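Local coordinates for protein proline-tRNA synthetase class II aaRS (Ybak RNA binding domain plus tRNA synthetase) (Cryptosporidium parvum, PDB 5XIO) that probably catalyses the ATP-dependent charging of tRNA(Pro) with L-proline, releasing AMP and diphosphate, and binds the inhibitor halofuginone, at residues Ala65-Phe70 with Ile133-Ser138; Val71-Leu76 with Ala102-Ile107; Val291-Ile296 with Val324-Arg329; Asn468-Lys473 with Ala488-Leu493. All blocks are in the same frame, centred on the assembly; numbering follows the deposited sequence.

Contact 1 of 4, residues Ala65-Phe70 with Ile133-Ser138; sequences AYFPIF and INQWTS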
loop_
_atom_site.group_PDB
_atom_site.type_symbol
_atom_site.label_atom_id
_atom_site.label_comp_id
_atom_site.label_asym_id
_atom_site.label_seq_id
_atom_site.Cartn_x
_atom_site.Cartn_y
_atom_site.Cartn_z
ATOM N N ALA A 65 -5.332 -0.298 -9.285
ATOM C CA ALA A 65 -4.487 0.609 -10.069
ATOM C C ALA A 65 -3.950 1.748 -9.250
ATOM O O ALA A 65 -4.276 1.880 -8.100
ATOM C CB ALA A 65 -5.266 1.150 -11.253
ATOM N N TYR A 66 -3.122 2.595 -9.824
ATOM C CA TYR A 66 -2.715 3.755 -9.087
ATOM C C TYR A 66 -2.674 4.980 -9.961
ATOM O O TYR A 66 -1.894 5.034 -10.878
ATOM C CB TYR A 66 -1.341 3.503 -8.450
ATOM C CG TYR A 66 -0.968 4.590 -7.543
ATOM C CD1 TYR A 66 -1.506 4.655 -6.268
ATOM C CD2 TYR A 66 -0.183 5.616 -7.971
ATOM C CE1 TYR A 66 -1.206 5.701 -5.398
ATOM C CE2 TYR A 66 0.105 6.668 -7.150
ATOM C CZ TYR A 66 -0.406 6.710 -5.838
ATOM O OH TYR A 66 -0.113 7.769 -4.994
ATOM N N PHE A 67 -3.488 5.984 -9.636
ATOM C CA PHE A 67 -3.572 7.264 -10.365
ATOM C C PHE A 67 -2.768 8.327 -9.620
ATOM O O PHE A 67 -2.483 8.151 -8.470
ATOM C CB PHE A 67 -5.031 7.697 -10.450
ATOM C CG PHE A 67 -5.852 6.933 -11.489
ATOM C CD1 PHE A 67 -6.256 5.638 -11.255
ATOM C CD2 PHE A 67 -6.258 7.553 -12.689
ATOM C CE1 PHE A 67 -7.026 4.954 -12.183
ATOM C CE2 PHE A 67 -7.027 6.874 -13.602
ATOM C CZ PHE A 67 -7.416 5.560 -13.362
ATOM N N PRO A 68 -2.441 9.463 -10.262
ATOM C CA PRO A 68 -1.511 10.415 -9.609
ATOM C C PRO A 68 -2.008 11.171 -8.381
ATOM O O PRO A 68 -3.197 11.280 -8.160
ATOM C CB PRO A 68 -1.197 11.406 -10.716
ATOM C CG PRO A 68 -1.402 10.622 -11.971
ATOM C CD PRO A 68 -2.627 9.803 -11.683
ATOM N N ILE A 69 -1.105 11.686 -7.562
ATOM C CA ILE A 69 -1.582 12.406 -6.411
ATOM C C ILE A 69 -2.031 13.839 -6.732
ATOM O O ILE A 69 -2.737 14.468 -5.935
ATOM C CB ILE A 69 -0.493 12.378 -5.302
ATOM C CG1 ILE A 69 -0.935 13.053 -4.045
ATOM C CG2 ILE A 69 0.811 13.048 -5.714
ATOM C CD1 ILE A 69 0.152 12.926 -2.976
ATOM N N PHE A 70 -1.576 14.386 -7.858
ATOM C CA PHE A 70 -1.885 15.754 -8.254
ATOM C C PHE A 70 -3.032 15.857 -9.234
ATOM O O PHE A 70 -3.288 14.925 -10.028
ATOM C CB PHE A 70 -0.647 16.424 -8.856
ATOM C CG PHE A 70 0.497 16.621 -7.863
ATOM C CD1 PHE A 70 0.271 17.192 -6.602
ATOM C CD2 PHE A 70 1.787 16.200 -8.173
ATOM C CE1 PHE A 70 1.302 17.309 -5.674
ATOM C CE2 PHE A 70 2.808 16.321 -7.247
ATOM C CZ PHE A 70 2.568 16.898 -6.008
ATOM N N ILE A 133 -12.581 -0.424 -11.101
ATOM C CA ILE A 133 -11.269 -0.029 -10.599
ATOM C C ILE A 133 -11.256 0.227 -9.069
ATOM O O ILE A 133 -12.254 0.643 -8.498
ATOM C CB ILE A 133 -10.828 1.202 -11.363
ATOM C CG1 ILE A 133 -10.667 0.820 -12.849
ATOM C CG2 ILE A 133 -9.540 1.781 -10.766
ATOM C CD1 ILE A 133 -9.314 0.264 -13.197
ATOM N N ASN A 134 -10.129 -0.034 -8.408
ATOM C CA ASN A 134 -9.915 0.335 -6.987
ATOM C C ASN A 134 -8.462 0.824 -6.826
ATOM O O ASN A 134 -7.555 0.339 -7.484
ATOM C CB ASN A 134 -10.207 -0.843 -6.056
ATOM C CG ASN A 134 -9.781 -0.602 -4.534
ATOM O OD1 ASN A 134 -10.524 -0.004 -3.746
ATOM N ND2 ASN A 134 -8.653 -1.172 -4.131
ATOM N N GLN A 135 -8.245 1.821 -5.982
ATOM C CA GLN A 135 -6.920 2.095 -5.539
ATOM C C GLN A 135 -6.816 2.334 -4.012
ATOM O O GLN A 135 -7.723 2.864 -3.368
ATOM C CB GLN A 135 -6.361 3.273 -6.314
ATOM C CG GLN A 135 -7.143 4.558 -6.240
ATOM C CD GLN A 135 -6.419 5.801 -6.837
ATOM O OE1 GLN A 135 -5.392 5.712 -7.480
ATOM N NE2 GLN A 135 -6.999 6.985 -6.590
ATOM N N TRP A 136 -5.700 1.891 -3.459
ATOM C CA TRP A 136 -5.276 2.128 -2.052
ATOM C C TRP A 136 -4.327 3.346 -2.088
ATOM O O TRP A 136 -3.326 3.360 -2.806
ATOM C CB TRP A 136 -4.560 0.859 -1.528
ATOM C CG TRP A 136 -5.455 -0.377 -1.384
ATOM C CD1 TRP A 136 -5.586 -1.446 -2.278
ATOM C CD2 TRP A 136 -6.338 -0.668 -0.295
ATOM N NE1 TRP A 136 -6.534 -2.322 -1.818
ATOM C CE2 TRP A 136 -6.988 -1.886 -0.590
ATOM C CE3 TRP A 136 -6.635 -0.017 0.918
ATOM C CZ2 TRP A 136 -7.920 -2.466 0.291
ATOM C CZ3 TRP A 136 -7.587 -0.569 1.756
ATOM C CH2 TRP A 136 -8.212 -1.793 1.442
ATOM N N THR A 137 -4.678 4.414 -1.385
ATOM C CA THR A 137 -3.926 5.690 -1.486
ATOM C C THR A 137 -4.062 6.487 -0.155
ATOM O O THR A 137 -4.783 6.110 0.759
ATOM C CB THR A 137 -4.460 6.606 -2.647
ATOM O OG1 THR A 137 -5.761 7.118 -2.330
ATOM C CG2 THR A 137 -4.718 5.851 -3.979
ATOM N N SER A 138 -3.372 7.611 -0.086
ATOM C CA SER A 138 -3.619 8.549 0.914
ATOM C C SER A 138 -4.316 9.703 0.291
ATOM O O SER A 138 -4.262 9.901 -0.893
ATOM C CB SER A 138 -2.349 8.965 1.641
ATOM O OG SER A 138 -1.593 9.921 0.958
HETATM O O HOH W 1 -3.948 0.542 -5.430
HETATM O O HOH W 2 -5.375 9.836 -7.359
#

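Contact 2 of 4, residues Val71-Leu76 with Ala102-Ile107; sequences VTQKKL and AEPIAI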
loop_
_atom_site.group_PDB
_atom_site.type_symbol
_atom_site.label_atom_id
_atom_site.label_comp_id
_atom_site.label_asym_id
_atom_site.label_seq_id
_atom_site.Cartn_x
_atom_site.Cartn_y
_atom_site.Cartn_z
ATOM N N VAL A 71 -3.745 16.976 -9.145
ATOM C CA VAL A 71 -4.701 17.361 -10.183
ATOM C C VAL A 71 -4.646 18.888 -10.459
ATOM O O VAL A 71 -4.380 19.687 -9.515
ATOM C CB VAL A 71 -6.121 16.882 -9.833
ATOM C CG1 VAL A 71 -6.652 17.520 -8.570
ATOM C CG2 VAL A 71 -7.084 17.152 -10.983
ATOM N N THR A 72 -4.859 19.288 -11.731
ATOM C CA THR A 72 -4.790 20.712 -12.132
ATOM C C THR A 72 -6.034 21.412 -11.644
ATOM O O THR A 72 -7.061 20.757 -11.421
ATOM C CB THR A 72 -4.731 20.889 -13.689
ATOM O OG1 THR A 72 -5.909 20.346 -14.310
ATOM C CG2 THR A 72 -3.523 20.184 -14.278
ATOM N N GLN A 73 -6.006 22.730 -11.499
ATOM C CA GLN A 73 -7.255 23.416 -11.119
ATOM C C GLN A 73 -8.321 23.370 -12.180
ATOM O O GLN A 73 -9.510 23.200 -11.839
ATOM C CB GLN A 73 -7.059 24.832 -10.621
ATOM C CG GLN A 73 -6.643 25.883 -11.610
ATOM C CD GLN A 73 -6.567 27.245 -10.916
ATOM O OE1 GLN A 73 -7.556 27.707 -10.342
ATOM N NE2 GLN A 73 -5.391 27.865 -10.934
ATOM N N LYS A 74 -7.927 23.432 -13.451
ATOM C CA LYS A 74 -8.913 23.373 -14.537
ATOM C C LYS A 74 -9.791 22.147 -14.257
ATOM O O LYS A 74 -11.015 22.244 -14.109
ATOM C CB LYS A 74 -8.221 23.348 -15.928
ATOM C CG LYS A 74 -9.154 23.279 -17.134
ATOM N N LYS A 75 -9.136 21.000 -14.090
ATOM C CA LYS A 75 -9.834 19.735 -13.948
ATOM C C LYS A 75 -10.551 19.562 -12.635
ATOM O O LYS A 75 -11.586 18.893 -12.584
ATOM C CB LYS A 75 -8.862 18.578 -14.144
ATOM C CG LYS A 75 -8.573 18.283 -15.600
ATOM C CD LYS A 75 -7.981 16.905 -15.749
ATOM C CE LYS A 75 -8.045 16.434 -17.189
ATOM N NZ LYS A 75 -6.840 15.618 -17.486
ATOM N N LEU A 76 -10.020 20.158 -11.569
ATOM C CA LEU A 76 -10.647 20.023 -10.253
ATOM C C LEU A 76 -11.898 20.885 -10.214
ATOM O O LEU A 76 -12.903 20.488 -9.628
ATOM C CB LEU A 76 -9.673 20.390 -9.118
ATOM C CG LEU A 76 -10.154 20.215 -7.677
ATOM C CD1 LEU A 76 -10.489 18.761 -7.403
ATOM C CD2 LEU A 76 -9.131 20.696 -6.642
ATOM N N ALA A 102 3.871 28.157 -12.433
ATOM C CA ALA A 102 3.132 29.048 -13.357
ATOM C C ALA A 102 1.646 28.928 -13.089
ATOM O O ALA A 102 0.901 29.907 -13.203
ATOM C CB ALA A 102 3.452 28.716 -14.810
ATOM N N GLU A 103 1.238 27.706 -12.722
ATOM C CA GLU A 103 -0.103 27.446 -12.185
ATOM C C GLU A 103 -0.115 26.417 -11.038
ATOM O O GLU A 103 0.570 25.390 -11.111
ATOM C CB GLU A 103 -1.059 27.009 -13.285
ATOM C CG GLU A 103 -0.544 25.881 -14.153
ATOM C CD GLU A 103 -1.170 25.926 -15.534
ATOM O OE1 GLU A 103 -1.263 27.052 -16.084
ATOM O OE2 GLU A 103 -1.576 24.853 -16.058
ATOM N N PRO A 104 -0.921 26.690 -9.993
ATOM C CA PRO A 104 -0.966 25.811 -8.844
ATOM C C PRO A 104 -1.576 24.431 -9.163
ATOM O O PRO A 104 -2.377 24.283 -10.122
ATOM C CB PRO A 104 -1.788 26.603 -7.825
ATOM C CG PRO A 104 -2.643 27.487 -8.630
ATOM C CD PRO A 104 -1.857 27.822 -9.861
ATOM N N ILE A 105 -1.144 23.433 -8.389
ATOM C CA ILE A 105 -1.714 22.105 -8.480
ATOM C C ILE A 105 -2.179 21.597 -7.130
ATOM O O ILE A 105 -1.565 21.870 -6.091
ATOM C CB ILE A 105 -0.752 21.057 -9.132
ATOM C CG1 ILE A 105 0.396 20.715 -8.206
ATOM C CG2 ILE A 105 -0.218 21.555 -10.478
ATOM C CD1 ILE A 105 1.501 19.954 -8.902
ATOM N N ALA A 106 -3.258 20.813 -7.173
ATOM C CA ALA A 106 -3.922 20.353 -5.974
ATOM C C ALA A 106 -3.536 18.963 -5.624
ATOM O O ALA A 106 -3.499 18.073 -6.512
ATOM C CB ALA A 106 -5.411 20.388 -6.150
ATOM N N ILE A 107 -3.302 18.770 -4.326
ATOM C CA ILE A 107 -3.273 17.464 -3.759
ATOM C C ILE A 107 -4.668 16.885 -3.699
ATOM O O ILE A 107 -5.676 17.516 -3.254
ATOM C CB ILE A 107 -2.731 17.425 -2.341
ATOM C CG1 ILE A 107 -1.281 17.723 -2.327
ATOM C CG2 ILE A 107 -2.825 16.004 -1.773
ATOM C CD1 ILE A 107 -0.847 18.178 -0.926
HETATM O O HOH W 3 -3.275 23.404 -12.768
#

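Contact 3 of 4, residues Val291-Ile296 with Val324-Arg329; sequences VIIIPI and VKIDDR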
loop_
_atom_site.group_PDB
_atom_site.type_symbol
_atom_site.label_atom_id
_atom_site.label_comp_id
_atom_site.label_asym_id
_atom_site.label_seq_id
_atom_site.Cartn_x
_atom_site.Cartn_y
_atom_site.Cartn_z
ATOM N N VAL A 291 -1.551 -14.207 22.085
ATOM C CA VAL A 291 -1.102 -14.924 23.301
ATOM C C VAL A 291 0.310 -14.486 23.613
ATOM O O VAL A 291 1.195 -14.522 22.705
ATOM C CB VAL A 291 -1.060 -16.439 23.103
ATOM C CG1 VAL A 291 -0.555 -17.110 24.379
ATOM C CG2 VAL A 291 -2.431 -16.968 22.701
ATOM N N ILE A 292 0.482 -14.026 24.856
ATOM C CA ILE A 292 1.771 -13.761 25.435
ATOM C C ILE A 292 2.067 -14.737 26.615
ATOM O O ILE A 292 1.254 -14.935 27.520
ATOM C CB ILE A 292 1.877 -12.324 25.929
ATOM C CG1 ILE A 292 3.347 -11.965 26.202
ATOM C CG2 ILE A 292 1.026 -12.087 27.177
ATOM C CD1 ILE A 292 4.221 -11.854 24.950
ATOM N N ILE A 293 3.235 -15.367 26.577
ATOM C CA ILE A 293 3.615 -16.357 27.571
ATOM C C ILE A 293 4.572 -15.710 28.552
ATOM O O ILE A 293 5.634 -15.218 28.158
ATOM C CB ILE A 293 4.300 -17.553 26.913
ATOM C CG1 ILE A 293 3.322 -18.238 25.960
ATOM C CG2 ILE A 293 4.838 -18.513 27.985
ATOM C CD1 ILE A 293 4.001 -19.075 24.896
ATOM N N ILE A 294 4.187 -15.687 29.815
ATOM C CA ILE A 294 5.024 -15.086 30.842
ATOM C C ILE A 294 5.455 -16.127 31.876
ATOM O O ILE A 294 4.640 -16.550 32.698
ATOM C CB ILE A 294 4.295 -13.964 31.577
ATOM C CG1 ILE A 294 3.852 -12.901 30.572
ATOM C CG2 ILE A 294 5.190 -13.364 32.640
ATOM C CD1 ILE A 294 2.968 -11.854 31.193
ATOM N N PRO A 295 6.737 -16.521 31.842
ATOM C CA PRO A 295 7.315 -17.364 32.898
ATOM C C PRO A 295 7.602 -16.565 34.175
ATOM O O PRO A 295 8.087 -15.440 34.069
ATOM C CB PRO A 295 8.636 -17.826 32.274
ATOM C CG PRO A 295 9.022 -16.722 31.316
ATOM C CD PRO A 295 7.761 -16.029 30.891
ATOM N N ILE A 296 7.322 -17.135 35.354
ATOM C CA ILE A 296 7.691 -16.499 36.662
ATOM C C ILE A 296 9.225 -16.484 36.903
ATOM O O ILE A 296 9.717 -16.271 38.023
ATOM C CB ILE A 296 7.026 -17.195 37.875
ATOM C CG1 ILE A 296 5.552 -17.578 37.596
ATOM C CG2 ILE A 296 7.152 -16.331 39.141
ATOM C CD1 ILE A 296 4.601 -16.439 37.300
ATOM N N VAL A 324 1.948 -15.569 18.847
ATOM C CA VAL A 324 2.319 -15.775 20.234
ATOM C C VAL A 324 3.750 -15.349 20.423
ATOM O O VAL A 324 4.559 -15.583 19.581
ATOM C CB VAL A 324 2.151 -17.264 20.614
ATOM C CG1 VAL A 324 2.984 -18.148 19.704
ATOM C CG2 VAL A 324 2.479 -17.505 22.094
ATOM N N LYS A 325 4.044 -14.705 21.540
ATOM C CA LYS A 325 5.388 -14.257 21.882
ATOM C C LYS A 325 5.661 -14.673 23.332
ATOM O O LYS A 325 4.744 -14.833 24.117
ATOM C CB LYS A 325 5.513 -12.727 21.762
ATOM C CG LYS A 325 6.200 -12.212 20.498
ATOM C CD LYS A 325 6.707 -10.764 20.640
ATOM C CE LYS A 325 7.500 -10.551 21.942
ATOM N NZ LYS A 325 8.378 -9.344 21.954
ATOM N N ILE A 326 6.932 -14.813 23.683
ATOM C CA ILE A 326 7.330 -14.979 25.074
ATOM C C ILE A 326 7.972 -13.708 25.583
ATOM O O ILE A 326 8.898 -13.207 24.977
ATOM C CB ILE A 326 8.372 -16.105 25.238
ATOM C CG1 ILE A 326 7.789 -17.440 24.731
ATOM C CG2 ILE A 326 8.841 -16.192 26.712
ATOM C CD1 ILE A 326 8.830 -18.507 24.448
ATOM N N ASP A 327 7.494 -13.209 26.713
ATOM C CA ASP A 327 8.214 -12.181 27.436
ATOM C C ASP A 327 8.968 -12.820 28.604
ATOM O O ASP A 327 8.432 -12.968 29.702
ATOM C CB ASP A 327 7.247 -11.134 27.961
ATOM C CG ASP A 327 7.961 -9.974 28.548
ATOM O OD1 ASP A 327 9.201 -10.055 28.597
ATOM O OD2 ASP A 327 7.330 -8.977 28.935
ATOM N N ASP A 328 10.224 -13.189 28.367
ATOM C CA ASP A 328 11.120 -13.678 29.438
ATOM C C ASP A 328 12.212 -12.648 29.874
ATOM O O ASP A 328 13.355 -13.016 30.098
ATOM C CB ASP A 328 11.753 -15.024 29.027
ATOM C CG ASP A 328 12.558 -14.939 27.730
ATOM O OD1 ASP A 328 12.859 -13.805 27.273
ATOM O OD2 ASP A 328 12.889 -16.012 27.161
ATOM N N ARG A 329 11.857 -11.371 30.005
ATOM C CA ARG A 329 12.819 -10.358 30.447
ATOM C C ARG A 329 13.021 -10.402 31.978
ATOM O O ARG A 329 12.064 -10.474 32.748
ATOM C CB ARG A 329 12.419 -8.964 29.911
ATOM C CG ARG A 329 12.422 -8.925 28.352
ATOM C CD ARG A 329 11.855 -7.649 27.723
ATOM N NE ARG A 329 10.403 -7.556 27.895
ATOM C CZ ARG A 329 9.663 -6.459 27.696
ATOM N NH1 ARG A 329 10.205 -5.307 27.311
ATOM N NH2 ARG A 329 8.350 -6.517 27.901
#

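Contact 4 of 4, residues Asn468-Lys473 with Ala488-Leu493; sequences NDQIFK and AKKFTL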
loop_
_atom_site.group_PDB
_atom_site.type_symbol
_atom_site.label_atom_id
_atom_site.label_comp_id
_atom_site.label_asym_id
_atom_site.label_seq_id
_atom_site.Cartn_x
_atom_site.Cartn_y
_atom_site.Cartn_z
ATOM N N ASN A 468 -32.286 0.101 6.208
ATOM C CA ASN A 468 -32.755 -0.938 5.252
ATOM C C ASN A 468 -33.764 -1.868 5.907
ATOM O O ASN A 468 -34.718 -2.280 5.267
ATOM C CB ASN A 468 -31.591 -1.834 4.768
ATOM C CG ASN A 468 -30.670 -1.178 3.750
ATOM O OD1 ASN A 468 -30.843 -0.023 3.300
ATOM N ND2 ASN A 468 -29.669 -1.948 3.355
ATOM N N ASP A 469 -33.474 -2.211 7.181
ATOM C CA ASP A 469 -34.293 -3.063 8.080
ATOM C C ASP A 469 -35.250 -2.269 9.038
ATOM O O ASP A 469 -34.855 -1.738 10.085
ATOM C CB ASP A 469 -33.368 -3.992 8.876
ATOM C CG ASP A 469 -34.129 -4.920 9.827
ATOM O OD1 ASP A 469 -35.253 -5.364 9.482
ATOM O OD2 ASP A 469 -33.603 -5.196 10.936
ATOM N N GLN A 470 -36.527 -2.267 8.652
ATOM C CA GLN A 470 -37.612 -1.498 9.284
ATOM C C GLN A 470 -38.398 -2.347 10.249
ATOM O O GLN A 470 -39.387 -2.990 9.839
ATOM C CB GLN A 470 -38.614 -1.012 8.207
ATOM C CG GLN A 470 -38.124 0.141 7.355
ATOM C CD GLN A 470 -38.120 1.490 8.087
ATOM O OE1 GLN A 470 -39.084 1.878 8.806
ATOM N NE2 GLN A 470 -37.031 2.218 7.898
ATOM N N ILE A 471 -38.006 -2.297 11.522
ATOM C CA ILE A 471 -38.505 -3.219 12.546
ATOM C C ILE A 471 -39.848 -2.718 13.147
ATOM O O ILE A 471 -40.359 -3.268 14.110
ATOM C CB ILE A 471 -37.363 -3.476 13.584
ATOM C CG1 ILE A 471 -37.363 -4.940 14.100
ATOM C CG2 ILE A 471 -37.359 -2.451 14.714
ATOM C CD1 ILE A 471 -35.979 -5.517 14.416
ATOM N N PHE A 472 -40.427 -1.697 12.516
ATOM C CA PHE A 472 -41.535 -0.914 13.050
ATOM C C PHE A 472 -42.388 -0.409 11.874
ATOM O O PHE A 472 -41.856 0.010 10.841
ATOM C CB PHE A 472 -41.013 0.306 13.804
ATOM C CG PHE A 472 -40.450 0.035 15.177
ATOM C CD1 PHE A 472 -41.098 -0.782 16.086
ATOM C CD2 PHE A 472 -39.295 0.730 15.615
ATOM C CE1 PHE A 472 -40.586 -0.958 17.388
ATOM C CE2 PHE A 472 -38.782 0.549 16.919
ATOM C CZ PHE A 472 -39.426 -0.300 17.795
ATOM N N LYS A 473 -43.713 -0.435 12.045
ATOM C CA LYS A 473 -44.666 -0.368 10.911
ATOM C C LYS A 473 -45.355 0.991 10.756
ATOM O O LYS A 473 -45.678 1.642 11.736
ATOM C CB LYS A 473 -45.752 -1.450 11.064
ATOM C CG LYS A 473 -45.279 -2.791 11.616
ATOM C CD LYS A 473 -44.237 -3.455 10.722
ATOM C CE LYS A 473 -44.890 -4.223 9.582
ATOM N NZ LYS A 473 -43.860 -4.942 8.783
ATOM N N ALA A 488 -45.783 10.301 7.418
ATOM C CA ALA A 488 -44.468 9.597 7.394
ATOM C C ALA A 488 -44.265 8.636 6.251
ATOM O O ALA A 488 -45.147 7.837 5.962
ATOM C CB ALA A 488 -44.285 8.800 8.676
ATOM N N LYS A 489 -43.072 8.633 5.665
ATOM C CA LYS A 489 -42.739 7.637 4.648
ATOM C C LYS A 489 -42.198 6.339 5.297
ATOM O O LYS A 489 -42.484 5.229 4.831
ATOM C CB LYS A 489 -41.764 8.200 3.610
ATOM C CG LYS A 489 -42.277 9.374 2.756
ATOM C CD LYS A 489 -43.178 9.008 1.568
ATOM N N LYS A 490 -41.455 6.470 6.386
ATOM C CA LYS A 490 -40.754 5.329 6.968
ATOM C C LYS A 490 -40.196 5.756 8.286
ATOM O O LYS A 490 -40.298 6.920 8.648
ATOM C CB LYS A 490 -39.570 4.901 6.073
ATOM C CG LYS A 490 -39.842 3.756 5.085
ATOM C CD LYS A 490 -38.806 3.688 3.951
ATOM C CE LYS A 490 -39.078 4.757 2.890
ATOM N NZ LYS A 490 -37.929 5.133 2.013
ATOM N N PHE A 491 -39.572 4.817 8.988
ATOM C CA PHE A 491 -38.814 5.126 10.153
ATOM C C PHE A 491 -37.387 5.487 9.823
ATOM O O PHE A 491 -36.831 4.976 8.887
ATOM C CB PHE A 491 -38.873 4.001 11.167
ATOM C CG PHE A 491 -40.167 3.952 11.914
ATOM C CD1 PHE A 491 -41.225 3.243 11.418
ATOM C CD2 PHE A 491 -40.317 4.641 13.118
ATOM C CE1 PHE A 491 -42.434 3.213 12.087
ATOM C CE2 PHE A 491 -41.519 4.594 13.831
ATOM C CZ PHE A 491 -42.587 3.892 13.297
ATOM N N THR A 492 -36.802 6.383 10.632
ATOM C CA THR A 492 -35.494 6.954 10.371
ATOM C C THR A 492 -34.746 7.172 11.641
ATOM O O THR A 492 -35.325 7.465 12.672
ATOM C CB THR A 492 -35.664 8.257 9.597
ATOM O OG1 THR A 492 -36.232 7.911 8.336
ATOM C CG2 THR A 492 -34.347 8.960 9.350
ATOM N N LEU A 493 -33.435 7.008 11.553
ATOM C CA LEU A 493 -32.557 7.071 12.717
ATOM C C LEU A 493 -31.930 8.438 12.737
ATOM O O LEU A 493 -31.481 8.939 11.695
ATOM C CB LEU A 493 -31.503 6.021 12.574
ATOM C CG LEU A 493 -30.834 5.428 13.787
ATOM C CD1 LEU A 493 -31.762 4.565 14.645
ATOM C CD2 LEU A 493 -29.660 4.586 13.270
#

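Contact 1 of 4, residues Ala65-Phe70 with Ile133-Ser138
Gln-135 reaches from strand 133-138 into the loop 65-70 and offers its amide oxygen to the main chain there: Phe-67 N donates to Gln-135 OE1 at 2.9 Å, almost straight (N-H...O 173°). The reach follows from the torsions, since CG stands between the backbone N and the carbonyl carbon (chi1 58°) and the chain runs extended beyond it. At its root, Gln-135 CB comes within 3.1 Å of Ala-65 O. The amide and the Phe-67 ring are turned 88° apart, and OE1 approaches that ring at its edge. Ile-133 CG2 is shared by two apolar neighbours, Ala-65 CB and Phe-67 CE1, each at 4.3 Å. Tyr-66 brings CE1 obliquely to 3.8 Å from Thr-137 CG2, while its hydroxyl bonds to Glu-155 of the second subunit. Ala-65 N donates to Asn-134 O (2.9 Å), extending the parallel pairing of strand 63-64 with strand 131-140, and a water then bridges Ala-65 O and Trp-136 N. Because Gln-135 NE2 donates to Glu-160, both ends of the buried amide are engaged. Its flip is thereby fixed, oxygen to the loop N-H and nitrogen to the carboxylate, tying a loop at the subunit interface to the catalytic-domain sheet.

Contact 2 of 4, residues Val71-Leu76 with Ala102-Ile107
Val-71 holds CG1 between its backbone N and carbonyl carbon (chi1 63°), and Leu-76 turns CG trans to its own N (chi1 -176°); these two settings bring both side chains to the methyl group of Ala-106. The frame is a three-stranded antiparallel sheet, in which strand 70-72 lies beside strand 99-107. Val-71 and Ala-106 form a hydrogen-bonded pair: Val-71 N donates to Ala-106 O at 2.9 Å, and Ala-106 N returns the bond to Val-71 O at 2.8 Å. On this face Val-71 CG1 lies 4.0 Å from Ala-106 CB, and Leu-76 CD2 comes to 3.8 Å from the same carbon. Thr-72 is the N-cap of helix 73-76, its OG1 accepting a weak bond from Lys-75 N. Leu-76 is thus carried on the first helical turn, with its side chain about 5 Å from the bound halofuginone. Nearby, a water accepts from Gln-73 N and donates to Pro-104 O, and Gln-73 NE2 passes obliquely 3.6 Å from Pro-104 CG.

Contact 3 of 4, residues Val291-Ile296 with Val324-Arg329
Ile-293 packs against two residues of the neighbouring strand, and its atoms can be followed outward. CB lies 4.1 Å from Ile-326 CG1. CG1, set trans to the carbonyl carbon (chi1 -63°), passes near Val-324 CG2, and the terminal CD1 settles 3.6 Å from that same methyl. Val-291 joins this face, lying side by side with Val-324. On the other face Ile-292 runs alongside Lys-325, its CD1 tight against Lys-325 O at 3.1 Å. The backbones explain the alignment: Lys-325 N donates to Val-291 O, Ile-293 N to Lys-325 O at 2.9 Å, and Asp-327 N to Ile-293 O at 3.1 Å, the alternating pattern of parallel strands. With helix 306-319 linking them and packing on Val-291, Val-324 and Ile-326, strands 291-295 and 324-326 form a beta-alpha-beta crossover in the anticodon-binding domain, 324-326 being an outermost strand of its mixed sheet. Past the paired residues, Pro-295 CD rests 3.4 Å from Asp-327 O. The Asp-327 carboxylate is gripped side-on by Arg-329: NE reaches OD1 and NH2 reaches OD2, each at 2.9 Å and from above the carboxylate plane. Arg-329 N comes to OD1 from the opposite face, closing an Asx turn, while Trp-341 NE1 also bonds to OD2.

Contact 4 of 4, residues Asn468-Lys473 with Ala488-Leu493
Gln-470 NE2 is held by two carbonyl oxygens: it donates to Phe-491 O at 2.9 Å, nearly straight (171°) and in the plane of its own amide, and it also bonds to Pro-467 O. The other end of the amide works in the reverse sense, Gln-470 OE1 accepting from Phe-491 N at 3.0 Å, well off the C=O direction. A bend at chi2 (-74°) folds the side chain so that one amide spans both the N-H and the C=O of a single residue. These two bonds, with NE2 as donor and OE1 as acceptor, determine which way round the amide sits. Gln-470 OE1 also lies 3.2 Å from Phe-491 CB and meets the Phe-491 ring at its edge, amide and ring being nearly coplanar. Over one face of that ring stands Phe-472 CB, 3.8 Å from the centroid, a CH-pi contact. The Phe-472 ring follows edge-to-face, its centroid 5.8 Å from that of Phe-491 and the planes at 51°. Phe-472 also makes a cation-pi contact with Arg-409, and Phe-491 packs on Ile-427 and Pro-429 of the adjoining strand. Strand 490-495 pairs antiparallel with both 462-467 and 425-430, so the glutamine fastens the loop leaving one neighbour to the strand between them, within the C-terminal prolyl-tRNA synthetase domain whose zinc ion is bound by Cys-431, Cys-436 and Cys-481.

How the contacts relate
Contacts 1 and 2 adjoin: their centres lie about 17 Å apart, Phe-70 CG of contact 1 packs 3.6 Å from Ile-105 CD1 of contact 2, and both lie in the synthetase core at the subunit interface. The small three-stranded sheet of contact 2 is built from chain lying between the two segments of contact 1, beside the halofuginone site. Contact 3 follows along the chain in the anticodon-binding domain, its centre about 41 Å from that of contact 1. Contact 4 comes last, in the zinc-binding C-terminal domain, about 51 Å between centres from contact 3 and across the chain's centre; strand 462-467, pairing with 195-198, joins that domain to the core.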